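Local structure of aerobactin synthase IucC (Klebsiella pneumoniae, 6CN7) at residues E355-W360 and L441-Q446; I368-L373 and T400-V405; N205-D210 and V245-F250. The protein probably catalyses the ATP-dependent attachment of a second N-acetyl-N-hydroxylysine to the citryl intermediate, giving the siderophore aerobactin. The protein carries 5 engineered substitutions. All blocks are in the same frame, centred on the assembly; numbering follows the deposited sequence.

Contact 1 of 3, residues E355-W360 and L441-Q446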
ATOM      1  N   GLU A 355      27.402  -0.665  12.489  1.00 59.73           N
ATOM      2  CA  GLU A 355      28.561   0.214  12.503  1.00 64.45           C
ATOM      3  C   GLU A 355      28.835   0.726  11.093  1.00 63.65           C
ATOM      4  O   GLU A 355      29.010  -0.065  10.160  1.00 61.47           O
ATOM      5  CB  GLU A 355      29.765  -0.543  13.056  1.00 67.13           C
ATOM      6  CG  GLU A 355      30.822   0.325  13.690  1.00 71.62           C
ATOM      7  CD  GLU A 355      31.879  -0.492  14.403  1.00 79.10           C
ATOM      8  OE1 GLU A 355      31.713  -1.726  14.492  1.00 80.48           O
ATOM      9  OE2 GLU A 355      32.874   0.098  14.873  1.00 83.30           O
ATOM     10  N   ASN A 356      28.860   2.046  10.939  1.00 67.13           N
ATOM     11  CA  ASN A 356      29.171   2.678   9.663  1.00 73.27           C
ATOM     12  C   ASN A 356      30.682   2.643   9.425  1.00 71.99           C
ATOM     13  O   ASN A 356      31.459   2.804  10.368  1.00 76.42           O
ATOM     14  CB  ASN A 356      28.666   4.124   9.661  1.00 80.55           C
ATOM     15  CG  ASN A 356      28.893   4.841   8.338  1.00 89.36           C
ATOM     16  OD1 ASN A 356      29.945   4.715   7.714  1.00 93.05           O
ATOM     17  ND2 ASN A 356      27.905   5.623   7.921  1.00 92.40           N
ATOM     18  N   PRO A 357      31.129   2.419   8.184  1.00 69.88           N
ATOM     19  CA  PRO A 357      32.578   2.430   7.922  1.00 67.30           C
ATOM     20  C   PRO A 357      33.312   3.641   8.479  1.00 68.99           C
ATOM     21  O   PRO A 357      34.451   3.500   8.940  1.00 67.49           O
ATOM     22  CB  PRO A 357      32.640   2.386   6.391  1.00 65.72           C
ATOM     23  CG  PRO A 357      31.443   1.600   6.007  1.00 65.21           C
ATOM     24  CD  PRO A 357      30.369   1.947   7.010  1.00 68.33           C
ATOM     25  N   CYS A 358      32.695   4.825   8.459  1.00 71.32           N
ATOM     26  CA  CYS A 358      33.405   6.040   8.844  1.00 77.64           C
ATOM     27  C   CYS A 358      34.000   5.950  10.243  1.00 77.97           C
ATOM     28  O   CYS A 358      34.932   6.699  10.557  1.00 74.35           O
ATOM     29  CB  CYS A 358      32.471   7.249   8.763  1.00 86.35           C
ATOM     30  SG  CYS A 358      31.424   7.472  10.214  1.00 95.58           S
ATOM     31  N   ARG A 359      33.483   5.059  11.090  1.00 79.89           N
ATOM     32  CA  ARG A 359      34.076   4.863  12.410  1.00 84.38           C
ATOM     33  C   ARG A 359      35.527   4.406  12.304  1.00 80.90           C
ATOM     34  O   ARG A 359      36.383   4.853  13.075  1.00 86.24           O
ATOM     35  CB  ARG A 359      33.251   3.848  13.204  1.00 89.01           C
ATOM     36  CG  ARG A 359      32.304   4.483  14.222  1.00 93.21           C
ATOM     37  CD  ARG A 359      31.044   3.655  14.435  1.00 92.68           C
ATOM     38  NE  ARG A 359      31.017   2.998  15.742  1.00 93.60           N
ATOM     39  CZ  ARG A 359      30.433   3.498  16.825  1.00 93.40           C
ATOM     40  NH1 ARG A 359      29.816   4.673  16.781  1.00 93.03           N
ATOM     41  NH2 ARG A 359      30.462   2.820  17.967  1.00 91.70           N
ATOM     42  N   TRP A 360      35.824   3.526  11.351  1.00 75.67           N
ATOM     43  CA  TRP A 360      37.138   2.908  11.239  1.00 74.74           C
ATOM     44  C   TRP A 360      38.000   3.507  10.134  1.00 75.50           C
ATOM     45  O   TRP A 360      39.151   3.089   9.977  1.00 78.09           O
ATOM     46  CB  TRP A 360      36.982   1.402  11.003  1.00 74.19           C
ATOM     47  CG  TRP A 360      36.448   0.665  12.191  1.00 81.27           C
ATOM     48  CD1 TRP A 360      35.140   0.402  12.476  1.00 82.96           C
ATOM     49  CD2 TRP A 360      37.213   0.096  13.262  1.00 87.23           C
ATOM     50  NE1 TRP A 360      35.043  -0.294  13.656  1.00 87.90           N
ATOM     51  CE2 TRP A 360      36.302  -0.495  14.159  1.00 90.63           C
ATOM     52  CE3 TRP A 360      38.580   0.030  13.549  1.00 90.77           C
ATOM     53  CZ2 TRP A 360      36.711  -1.144  15.321  1.00 94.94           C
ATOM     54  CZ3 TRP A 360      38.985  -0.615  14.704  1.00 95.69           C
ATOM     55  CH2 TRP A 360      38.053  -1.193  15.575  1.00 96.88           C
ATOM     56  N   LEU A 441      36.284  -4.142   4.485  1.00 50.00           N
ATOM     57  CA  LEU A 441      35.351  -3.999   5.595  1.00 53.40           C
ATOM     58  C   LEU A 441      34.193  -4.959   5.371  1.00 53.94           C
ATOM     59  O   LEU A 441      33.541  -4.916   4.322  1.00 59.53           O
ATOM     60  CB  LEU A 441      34.837  -2.561   5.711  1.00 58.57           C
ATOM     61  CG  LEU A 441      35.763  -1.517   6.344  1.00 61.46           C
ATOM     62  CD1 LEU A 441      36.950  -1.205   5.452  1.00 61.79           C
ATOM     63  CD2 LEU A 441      34.987  -0.254   6.650  1.00 65.78           C
ATOM     64  N   LEU A 442      33.947  -5.825   6.348  1.00 56.65           N
ATOM     65  CA  LEU A 442      32.873  -6.805   6.283  1.00 58.26           C
ATOM     66  C   LEU A 442      31.789  -6.427   7.282  1.00 62.84           C
ATOM     67  O   LEU A 442      32.087  -5.943   8.379  1.00 63.19           O
ATOM     68  CB  LEU A 442      33.404  -8.208   6.581  1.00 57.61           C
ATOM     69  CG  LEU A 442      34.660  -8.591   5.793  1.00 52.36           C
ATOM     70  CD1 LEU A 442      35.236  -9.893   6.313  1.00 50.69           C
ATOM     71  CD2 LEU A 442      34.359  -8.688   4.306  1.00 47.34           C
ATOM     72  N   LYS A 443      30.530  -6.643   6.894  1.00 68.23           N
ATOM     73  CA  LYS A 443      29.405  -6.178   7.699  1.00 73.60           C
ATOM     74  C   LYS A 443      28.262  -7.176   7.839  1.00 76.12           C
ATOM     75  O   LYS A 443      27.555  -7.120   8.850  1.00 78.51           O
ATOM     76  CB  LYS A 443      28.847  -4.873   7.116  1.00 75.08           C
ATOM     77  CG  LYS A 443      28.516  -4.941   5.627  1.00 77.23           C
ATOM     78  CD  LYS A 443      28.059  -3.594   5.079  1.00 80.82           C
ATOM     79  CE  LYS A 443      29.195  -2.579   5.058  1.00 85.59           C
ATOM     80  NZ  LYS A 443      28.827  -1.319   4.352  1.00 88.93           N
ATOM     81  N   ASP A 444      28.050  -8.086   6.889  1.00 76.05           N
ATOM     82  CA  ASP A 444      26.883  -8.964   6.893  1.00 77.14           C
ATOM     83  C   ASP A 444      27.270 -10.357   7.377  1.00 75.21           C
ATOM     84  O   ASP A 444      27.942 -11.113   6.667  1.00 72.93           O
ATOM     85  CB  ASP A 444      26.247  -9.020   5.506  1.00 78.05           C
ATOM     86  CG  ASP A 444      25.444  -7.772   5.191  1.00 82.29           C
ATOM     87  OD1 ASP A 444      24.664  -7.341   6.061  1.00 83.80           O
ATOM     88  OD2 ASP A 444      25.595  -7.209   4.086  1.00 84.64           O
ATOM     89  N   PHE A 445      26.849 -10.679   8.597  1.00 75.09           N
ATOM     90  CA  PHE A 445      26.851 -12.038   9.113  1.00 76.26           C
ATOM     91  C   PHE A 445      25.611 -12.207   9.971  1.00 78.99           C
ATOM     92  O   PHE A 445      25.181 -11.277  10.659  1.00 81.01           O
ATOM     93  CB  PHE A 445      28.107 -12.344   9.929  1.00 77.83           C
ATOM     94  CG  PHE A 445      28.973 -11.148  10.149  1.00 77.19           C
ATOM     95  CD1 PHE A 445      28.769 -10.329  11.245  1.00 77.52           C
ATOM     96  CD2 PHE A 445      29.974 -10.829   9.246  1.00 78.35           C
ATOM     97  CE1 PHE A 445      29.557  -9.215  11.451  1.00 77.76           C
ATOM     98  CE2 PHE A 445      30.770  -9.718   9.436  1.00 80.01           C
ATOM     99  CZ  PHE A 445      30.563  -8.904  10.540  1.00 79.12           C
ATOM    100  N   GLN A 446      25.040 -13.403   9.917  1.00 81.35           N
ATOM    101  CA  GLN A 446      23.770 -13.694  10.567  1.00 84.98           C
ATOM    102  C   GLN A 446      23.201 -14.954   9.932  1.00 89.38           C
ATOM    103  O   GLN A 446      23.676 -16.061  10.201  1.00 93.73           O
ATOM    104  CB  GLN A 446      22.795 -12.520  10.430  1.00 81.28           C
TER

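Contact 2 of 3, residues I368-L373 and T400-V405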
ATOM      1  N   ILE A 368      33.927   2.095  -0.888  1.00 44.59           N
ATOM      2  CA  ILE A 368      33.168   1.696  -2.064  1.00 44.80           C
ATOM      3  C   ILE A 368      32.765   0.242  -1.892  1.00 43.75           C
ATOM      4  O   ILE A 368      33.450  -0.537  -1.221  1.00 46.62           O
ATOM      5  CB  ILE A 368      33.961   1.879  -3.382  1.00 48.40           C
ATOM      6  CG1 ILE A 368      35.161   0.921  -3.442  1.00 46.43           C
ATOM      7  CG2 ILE A 368      34.416   3.328  -3.535  1.00 45.47           C
ATOM      8  CD1 ILE A 368      35.827   0.858  -4.800  1.00 45.08           C
ATOM      9  N   LEU A 369      31.642  -0.124  -2.495  1.00 42.91           N
ATOM     10  CA  LEU A 369      31.300  -1.529  -2.631  1.00 42.84           C
ATOM     11  C   LEU A 369      32.160  -2.142  -3.725  1.00 43.58           C
ATOM     12  O   LEU A 369      32.455  -1.497  -4.737  1.00 46.59           O
ATOM     13  CB  LEU A 369      29.820  -1.701  -2.967  1.00 41.63           C
ATOM     14  CG  LEU A 369      28.835  -1.186  -1.915  1.00 47.84           C
ATOM     15  CD1 LEU A 369      27.408  -1.446  -2.362  1.00 48.48           C
ATOM     16  CD2 LEU A 369      29.088  -1.821  -0.550  1.00 47.37           C
ATOM     17  N   MET A 370      32.580  -3.388  -3.511  1.00 39.02           N
ATOM     18  CA  MET A 370      33.412  -4.047  -4.510  1.00 43.25           C
ATOM     19  C   MET A 370      32.679  -4.178  -5.837  1.00 42.66           C
ATOM     20  O   MET A 370      33.314  -4.219  -6.896  1.00 41.99           O
ATOM     21  CB  MET A 370      33.855  -5.419  -4.008  1.00 46.00           C
ATOM     22  CG  MET A 370      34.870  -6.081  -4.919  1.00 51.70           C
ATOM     23  SD  MET A 370      35.755  -7.430  -4.131  1.00 55.60           S
ATOM     24  CE  MET A 370      36.699  -8.046  -5.522  1.00 54.82           C
ATOM     25  N   ALA A 371      31.345  -4.236  -5.802  1.00 42.21           N
ATOM     26  CA  ALA A 371      30.567  -4.225  -7.034  1.00 44.74           C
ATOM     27  C   ALA A 371      30.880  -3.011  -7.895  1.00 44.95           C
ATOM     28  O   ALA A 371      30.628  -3.042  -9.105  1.00 49.49           O
ATOM     29  CB  ALA A 371      29.072  -4.265  -6.711  1.00 39.81           C
ATOM     30  N   THR A 372      31.418  -1.943  -7.300  1.00 42.99           N
ATOM     31  CA  THR A 372      31.835  -0.782  -8.078  1.00 42.81           C
ATOM     32  C   THR A 372      32.804  -1.172  -9.187  1.00 42.23           C
ATOM     33  O   THR A 372      32.798  -0.558 -10.260  1.00 38.89           O
ATOM     34  CB  THR A 372      32.477   0.259  -7.157  1.00 46.19           C
ATOM     35  OG1 THR A 372      31.569   0.588  -6.097  1.00 44.13           O
ATOM     36  CG2 THR A 372      32.834   1.524  -7.923  1.00 47.82           C
ATOM     37  N   LEU A 373      33.635  -2.188  -8.952  1.00 43.97           N
ATOM     38  CA  LEU A 373      34.625  -2.614  -9.932  1.00 41.59           C
ATOM     39  C   LEU A 373      34.012  -3.347 -11.119  1.00 42.95           C
ATOM     40  O   LEU A 373      34.752  -3.723 -12.036  1.00 42.32           O
ATOM     41  CB  LEU A 373      35.670  -3.501  -9.255  1.00 38.90           C
ATOM     42  CG  LEU A 373      36.322  -2.909  -8.003  1.00 37.70           C
ATOM     43  CD1 LEU A 373      37.329  -3.886  -7.430  1.00 38.64           C
ATOM     44  CD2 LEU A 373      36.983  -1.574  -8.308  1.00 39.58           C
ATOM     45  N   THR A 400      46.978  -7.585  -7.575  1.00 48.75           N
ATOM     46  CA  THR A 400      47.567  -8.360  -6.488  1.00 48.27           C
ATOM     47  C   THR A 400      47.189  -7.768  -5.135  1.00 49.28           C
ATOM     48  O   THR A 400      46.829  -8.499  -4.205  1.00 47.43           O
ATOM     49  CB  THR A 400      49.089  -8.417  -6.644  1.00 47.67           C
ATOM     50  OG1 THR A 400      49.422  -9.117  -7.848  1.00 47.97           O
ATOM     51  CG2 THR A 400      49.738  -9.131  -5.453  1.00 44.39           C
ATOM     52  N   GLN A 401      47.265  -6.442  -5.010  1.00 47.15           N
ATOM     53  CA  GLN A 401      46.851  -5.787  -3.773  1.00 47.44           C
ATOM     54  C   GLN A 401      45.388  -6.083  -3.461  1.00 49.33           C
ATOM     55  O   GLN A 401      45.037  -6.385  -2.315  1.00 45.48           O
ATOM     56  CB  GLN A 401      47.088  -4.280  -3.882  1.00 46.23           C
ATOM     57  CG  GLN A 401      46.759  -3.493  -2.621  1.00 47.81           C
ATOM     58  CD  GLN A 401      47.691  -3.814  -1.476  1.00 47.54           C
ATOM     59  OE1 GLN A 401      48.708  -4.488  -1.652  1.00 53.67           O
ATOM     60  NE2 GLN A 401      47.349  -3.331  -0.288  1.00 43.23           N
ATOM     61  N   LEU A 402      44.519  -6.003  -4.471  1.00 46.41           N
ATOM     62  CA  LEU A 402      43.104  -6.296  -4.261  1.00 47.95           C
ATOM     63  C   LEU A 402      42.906  -7.719  -3.752  1.00 47.96           C
ATOM     64  O   LEU A 402      42.091  -7.957  -2.853  1.00 43.64           O
ATOM     65  CB  LEU A 402      42.326  -6.086  -5.562  1.00 47.42           C
ATOM     66  CG  LEU A 402      40.835  -6.441  -5.541  1.00 47.72           C
ATOM     67  CD1 LEU A 402      40.063  -5.504  -4.623  1.00 50.13           C
ATOM     68  CD2 LEU A 402      40.264  -6.407  -6.946  1.00 46.58           C
ATOM     69  N   PHE A 403      43.640  -8.680  -4.318  1.00 49.18           N
ATOM     70  CA  PHE A 403      43.457 -10.074  -3.929  1.00 46.41           C
ATOM     71  C   PHE A 403      43.961 -10.327  -2.513  1.00 45.84           C
ATOM     72  O   PHE A 403      43.361 -11.110  -1.766  1.00 46.73           O
ATOM     73  CB  PHE A 403      44.171 -10.989  -4.924  1.00 43.85           C
ATOM     74  CG  PHE A 403      43.608 -10.931  -6.321  1.00 42.45           C
ATOM     75  CD1 PHE A 403      42.270 -10.643  -6.542  1.00 43.63           C
ATOM     76  CD2 PHE A 403      44.421 -11.168  -7.416  1.00 47.17           C
ATOM     77  CE1 PHE A 403      41.758 -10.593  -7.824  1.00 44.19           C
ATOM     78  CE2 PHE A 403      43.914 -11.119  -8.701  1.00 48.47           C
ATOM     79  CZ  PHE A 403      42.580 -10.832  -8.904  1.00 47.08           C
ATOM     80  N   ARG A 404      45.062  -9.680  -2.125  1.00 48.82           N
ATOM     81  CA  ARG A 404      45.561  -9.836  -0.762  1.00 49.11           C
ATOM     82  C   ARG A 404      44.626  -9.187   0.249  1.00 46.80           C
ATOM     83  O   ARG A 404      44.552  -9.630   1.402  1.00 46.33           O
ATOM     84  CB  ARG A 404      46.964  -9.240  -0.646  1.00 49.86           C
ATOM     85  CG  ARG A 404      47.986  -9.844  -1.600  1.00 51.64           C
ATOM     86  CD  ARG A 404      49.261  -9.013  -1.626  1.00 50.24           C
ATOM     87  NE  ARG A 404      49.980  -9.104  -0.362  1.00 51.78           N
ATOM     88  CZ  ARG A 404      50.883  -8.226   0.060  1.00 52.89           C
ATOM     89  NH1 ARG A 404      51.188  -7.161  -0.672  1.00 54.60           N
ATOM     90  NH2 ARG A 404      51.480  -8.413   1.229  1.00 51.40           N
ATOM     91  N   VAL A 405      43.899  -8.148  -0.163  1.00 46.74           N
ATOM     92  CA  VAL A 405      43.013  -7.432   0.751  1.00 46.32           C
ATOM     93  C   VAL A 405      41.701  -8.187   0.952  1.00 42.60           C
ATOM     94  O   VAL A 405      41.132  -8.182   2.047  1.00 45.39           O
ATOM     95  CB  VAL A 405      42.768  -6.009   0.216  1.00 48.45           C
ATOM     96  CG1 VAL A 405      41.567  -5.359   0.901  1.00 52.29           C
ATOM     97  CG2 VAL A 405      44.017  -5.156   0.412  1.00 48.79           C
TER

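Contact 3 of 3, residues N205-D210 and V245-F250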
ATOM      1  N   ASN A 205       9.600  14.323  22.148  1.00 86.90           N
ATOM      2  CA  ASN A 205       9.262  14.201  23.546  1.00 86.27           C
ATOM      3  C   ASN A 205       7.945  14.844  23.867  1.00 84.68           C
ATOM      4  O   ASN A 205       7.172  14.343  24.628  1.00 83.38           O
ATOM      5  CB  ASN A 205      10.378  14.718  24.404  1.00 87.19           C
ATOM      6  CG  ASN A 205      10.906  13.661  25.349  1.00 90.95           C
ATOM      7  OD1 ASN A 205      11.818  12.917  25.031  1.00 87.36           O
ATOM      8  ND2 ASN A 205      10.300  13.579  26.522  1.00 95.86           N
ATOM      9  N   GLN A 206       7.654  15.924  23.222  1.00 85.09           N
ATOM     10  CA  GLN A 206       6.369  16.582  23.441  1.00 88.82           C
ATOM     11  C   GLN A 206       5.217  15.652  23.083  1.00 88.67           C
ATOM     12  O   GLN A 206       4.283  15.466  23.873  1.00 91.20           O
ATOM     13  CB  GLN A 206       6.296  17.874  22.625  1.00 89.85           C
ATOM     14  CG  GLN A 206       5.008  18.666  22.817  1.00 91.72           C
ATOM     15  CD  GLN A 206       4.872  19.231  24.220  1.00 95.80           C
ATOM     16  OE1 GLN A 206       5.782  19.885  24.729  1.00 97.04           O
ATOM     17  NE2 GLN A 206       3.732  18.977  24.852  1.00 97.26           N
ATOM     18  N   VAL A 207       5.265  15.055  21.890  1.00 83.97           N
ATOM     19  CA  VAL A 207       4.250  14.079  21.506  1.00 82.65           C
ATOM     20  C   VAL A 207       4.283  12.886  22.452  1.00 84.26           C
ATOM     21  O   VAL A 207       3.242  12.314  22.797  1.00 86.25           O
ATOM     22  CB  VAL A 207       4.453  13.645  20.042  1.00 78.84           C
ATOM     23  CG1 VAL A 207       3.398  12.621  19.629  1.00 79.79           C
ATOM     24  CG2 VAL A 207       4.418  14.852  19.115  1.00 74.73           C
ATOM     25  N   TRP A 208       5.484  12.492  22.883  1.00 83.62           N
ATOM     26  CA  TRP A 208       5.618  11.380  23.817  1.00 87.16           C
ATOM     27  C   TRP A 208       4.804  11.622  25.082  1.00 93.41           C
ATOM     28  O   TRP A 208       4.116  10.718  25.571  1.00 96.54           O
ATOM     29  CB  TRP A 208       7.096  11.170  24.151  1.00 84.38           C
ATOM     30  CG  TRP A 208       7.379  10.029  25.078  1.00 83.04           C
ATOM     31  CD1 TRP A 208       7.442  10.077  26.440  1.00 84.13           C
ATOM     32  CD2 TRP A 208       7.659   8.671  24.711  1.00 80.27           C
ATOM     33  NE1 TRP A 208       7.737   8.833  26.945  1.00 84.32           N
ATOM     34  CE2 TRP A 208       7.875   7.953  25.904  1.00 81.26           C
ATOM     35  CE3 TRP A 208       7.743   7.994  23.491  1.00 75.80           C
ATOM     36  CZ2 TRP A 208       8.169   6.590  25.912  1.00 79.61           C
ATOM     37  CZ3 TRP A 208       8.035   6.640  23.501  1.00 75.28           C
ATOM     38  CH2 TRP A 208       8.245   5.954  24.703  1.00 78.27           C
ATOM     39  N   GLN A 209       4.864  12.842  25.624  1.00 92.95           N
ATOM     40  CA  GLN A 209       4.084  13.175  26.811  1.00 92.29           C
ATOM     41  C   GLN A 209       2.624  13.453  26.476  1.00 93.29           C
ATOM     42  O   GLN A 209       1.744  13.190  27.304  1.00 93.18           O
ATOM     43  CB  GLN A 209       4.695  14.386  27.518  1.00 90.63           C
ATOM     44  N   ASP A 210       2.345  13.981  25.280  1.00 92.87           N
ATOM     45  CA  ASP A 210       0.964  14.258  24.898  1.00 96.03           C
ATOM     46  C   ASP A 210       0.136  12.982  24.825  1.00 95.59           C
ATOM     47  O   ASP A 210      -1.074  13.013  25.075  1.00 97.10           O
ATOM     48  CB  ASP A 210       0.926  14.993  23.558  1.00 97.35           C
ATOM     49  CG  ASP A 210       1.558  16.368  23.627  1.00101.21           C
ATOM     50  OD1 ASP A 210       1.574  16.963  24.726  1.00104.56           O
ATOM     51  OD2 ASP A 210       2.039  16.857  22.582  1.00101.07           O
ATOM     52  N   VAL A 245       1.488   2.489  20.137  1.00 67.20           N
ATOM     53  CA  VAL A 245       1.094   3.868  19.874  1.00 66.80           C
ATOM     54  C   VAL A 245       1.897   4.388  18.692  1.00 65.43           C
ATOM     55  O   VAL A 245       3.123   4.229  18.649  1.00 66.62           O
ATOM     56  CB  VAL A 245       1.299   4.766  21.109  1.00 67.67           C
ATOM     57  CG1 VAL A 245       0.925   6.211  20.799  1.00 66.26           C
ATOM     58  CG2 VAL A 245       0.479   4.242  22.279  1.00 69.15           C
ATOM     59  N   SER A 246       1.205   5.007  17.739  1.00 65.50           N
ATOM     60  CA  SER A 246       1.837   5.601  16.569  1.00 63.47           C
ATOM     61  C   SER A 246       2.121   7.071  16.850  1.00 63.63           C
ATOM     62  O   SER A 246       1.193   7.855  17.074  1.00 66.23           O
ATOM     63  CB  SER A 246       0.935   5.443  15.345  1.00 62.80           C
ATOM     64  OG  SER A 246       1.388   6.234  14.267  1.00 63.48           O
ATOM     65  N   LEU A 247       3.401   7.443  16.835  1.00 62.30           N
ATOM     66  CA  LEU A 247       3.801   8.807  17.155  1.00 66.42           C
ATOM     67  C   LEU A 247       3.950   9.682  15.922  1.00 62.95           C
ATOM     68  O   LEU A 247       3.735  10.897  16.006  1.00 64.93           O
ATOM     69  CB  LEU A 247       5.122   8.801  17.931  1.00 72.20           C
ATOM     70  CG  LEU A 247       5.022   8.512  19.430  1.00 78.15           C
ATOM     71  CD1 LEU A 247       4.379   7.163  19.692  1.00 80.81           C
ATOM     72  CD2 LEU A 247       6.396   8.578  20.072  1.00 80.80           C
ATOM     73  N   GLY A 248       4.308   9.101  14.790  1.00 60.61           N
ATOM     74  CA  GLY A 248       4.508   9.841  13.563  1.00 58.80           C
ATOM     75  C   GLY A 248       5.960   9.799  13.124  1.00 59.32           C
ATOM     76  O   GLY A 248       6.786   9.049  13.651  1.00 57.38           O
ATOM     77  N   GLU A 249       6.264  10.633  12.135  1.00 60.87           N
ATOM     78  CA  GLU A 249       7.604  10.706  11.573  1.00 61.61           C
ATOM     79  C   GLU A 249       8.401  11.796  12.275  1.00 63.72           C
ATOM     80  O   GLU A 249       7.894  12.901  12.497  1.00 66.65           O
ATOM     81  CB  GLU A 249       7.538  10.974  10.069  1.00 61.39           C
ATOM     82  CG  GLU A 249       6.857   9.869   9.281  1.00 61.37           C
ATOM     83  CD  GLU A 249       6.859  10.131   7.789  1.00 67.03           C
ATOM     84  OE1 GLU A 249       7.206  11.262   7.383  1.00 69.64           O
ATOM     85  OE2 GLU A 249       6.520   9.204   7.020  1.00 66.94           O
ATOM     86  N   PHE A 250       9.644  11.479  12.628  1.00 62.96           N
ATOM     87  CA  PHE A 250      10.523  12.422  13.302  1.00 60.18           C
ATOM     88  C   PHE A 250      11.955  12.189  12.849  1.00 55.00           C
ATOM     89  O   PHE A 250      12.320  11.094  12.415  1.00 52.65           O
ATOM     90  CB  PHE A 250      10.469  12.285  14.830  1.00 66.74           C
ATOM     91  CG  PHE A 250       9.117  12.535  15.429  1.00 71.58           C
ATOM     92  CD1 PHE A 250       8.686  13.825  15.692  1.00 75.36           C
ATOM     93  CD2 PHE A 250       8.287  11.478  15.757  1.00 72.84           C
ATOM     94  CE1 PHE A 250       7.445  14.054  16.256  1.00 77.16           C
ATOM     95  CE2 PHE A 250       7.047  11.700  16.320  1.00 74.37           C
ATOM     96  CZ  PHE A 250       6.625  12.990  16.571  1.00 75.99           C
TER

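Contact 1 of 3, residues E355-W360 and L441-Q446
Pro357 packs against Leu441 where an Asx turn meets the end of strand 436-442. The turn follows strand 350-355. Asn356 opens it: its OD1 accepts the backbone N of Cys358 at 2.9 Å, in a nearly straight bond (172° at the hydrogen). The backbone N of Arg359 also bonds to Asn356 O. Pro357 sits within this turn, with its CB on the side of the strand.

The tight part is small and apolar. Leu441 sends its CD2 methyl to Pro357 CB, 3.5 Å away, and the same methyl lies 3.8 Å from Pro357 CA. The leucine CG stands anti to its own carbonyl carbon (chi1 -78°), which helps carry the methyl to the proline. The two side chains run at a slant to each other, and both residues are buried. Leu322 also touches Pro357, and Val320 touches Leu441.

Lys443 makes the looser margin. Its NZ comes no closer than 4.3 Å to Pro357 CG. Lys443 NZ makes a weak hydrogen bond to Thr429 OG1. No hydrogen bond joins the two segments; they meet by van der Waals packing.

The polar side belongs to the turn itself, where Arg359 and Trp360 are exposed. The carboxylate of Glu355 lies beside both. Trp360 NE1 is modelled unusually close to Glu355 OE2, at 2.5 Å, so the exact geometry of that bond is doubtful. Glu355 OE2 also lies at the edge of the Arg359 guanidinium, in its plane, 3.6 Å from Arg359 NE in a salt bridge.

Contact 2 of 3, residues I368-L373 and T400-V405
Segment 368-373 changes its backbone form midway. It leaves strand 366-369 and winds at once into a 3-10 segment that starts at Met370 and runs on past Leu373. Segment 400-405 is regular helix, part of helix 395-417. The backbones stay well apart: the closest CA atoms, those of Met370 and Leu402, are 10.0 Å from each other. Side chains alone close this distance, and no hydrogen bond crosses it.

Leu402 is the single helix residue that makes the contact. Its CD2 methyl meets two partners from the 3-10 segment. Leu373 CD1 comes tip to tip with Leu402 CD2 at 3.9 Å. Met370 arrives at a slant, its CE 4.2 Å from Leu402 CD2. The methionine can reach this far because CG is anti to the backbone N (chi1 -172°) and the chain beyond is extended. All three residues are buried.

The 3-10 segment is pinned from within. Leu369 O accepts two bonds, from Thr372 N at 2.8 Å and from Thr372 OG1 at 2.6 Å. The hydroxyl bond lies in the carbonyl plane, on a lone pair. Tyr387 of helix 383-391 touches Leu373. The arrangement is that of a helix packed on a mixed sheet: Leu402 meets Leu430 of strand 428-433 and the 3-10 segment that follows edge strand 366-369.

Contact 3 of 3, residues N205-D210 and V245-F250
Val207 and Phe250 meet through their first torsions. Val207 holds CG1 anti to the backbone N (chi1 180°), and this leaves CG2 beside that N, directed at the phenylalanine. Phe250 has CG anti to its carbonyl carbon (chi1 -61°), and its ring leans toward the helix. Val207 CG2 then lies 3.8 Å from Phe250 CZ, at the ring edge and near the ring plane. The valine CB is 4.1 Å from the same CZ atom.

The other branch of Val207 turns to Leu247. Its CG1 is 4.0 Å from Leu247 O and 4.4 Å from Leu247 CG, a looser fit. Leu247 makes its closer contact with Trp208. Its CD2 methyl is 3.7 Å from Trp208 CE3, at the edge of the indole and near its plane. Neither aromatic residue offers a ring face to its partner across this contact. The packing is apolar, and no hydrogen bond crosses between the segments.

Helix 205-210 and strand 245-250 run nearly antiparallel, at 166°, with axes 9.3 Å apart. Leu247 and Gly248 both face Trp170 on the paired strand, which makes a classic beta bulge. The backbones of Leu247 and Gly248 both hydrogen-bond to that of Trp170. Leu247 within the bulge directs its side chain at the helix.

Helix 198-210 lies on one face of the antiparallel sheet that contains strands 165-174 and 244-250. Phe204 from its previous turn meets the Phe250 ring edge-to-face. Ala172 of strand 165-174 touches both Trp208 and Leu247. Ser246 touches Trp227 of helix 224-234, and also packs on Lys152 of the second subunit.

All three contacts are mainly packing of apolar side chains, with Lys443 at the margin of contact 1. None has a hydrogen bond between its segments. Contacts 1 and 2 are buried, about 13 and 14 Å from the centre of the chain, with centres 16 Å apart. Both reach the same mixed sheet, contact 1 at strand 436-442 and contact 2 just after strand 366-369. Contact 2 is nested within the loop that contact 1 closes. Contact 3 is partly buried and lies about 35 Å from the chain centre, on the opposite side from contact 2. It belongs to another, antiparallel sheet. Aromatic rings join its packing, whereas contact 2 uses aliphatic and methionine side chains and contact 1 chiefly a proline and a leucine.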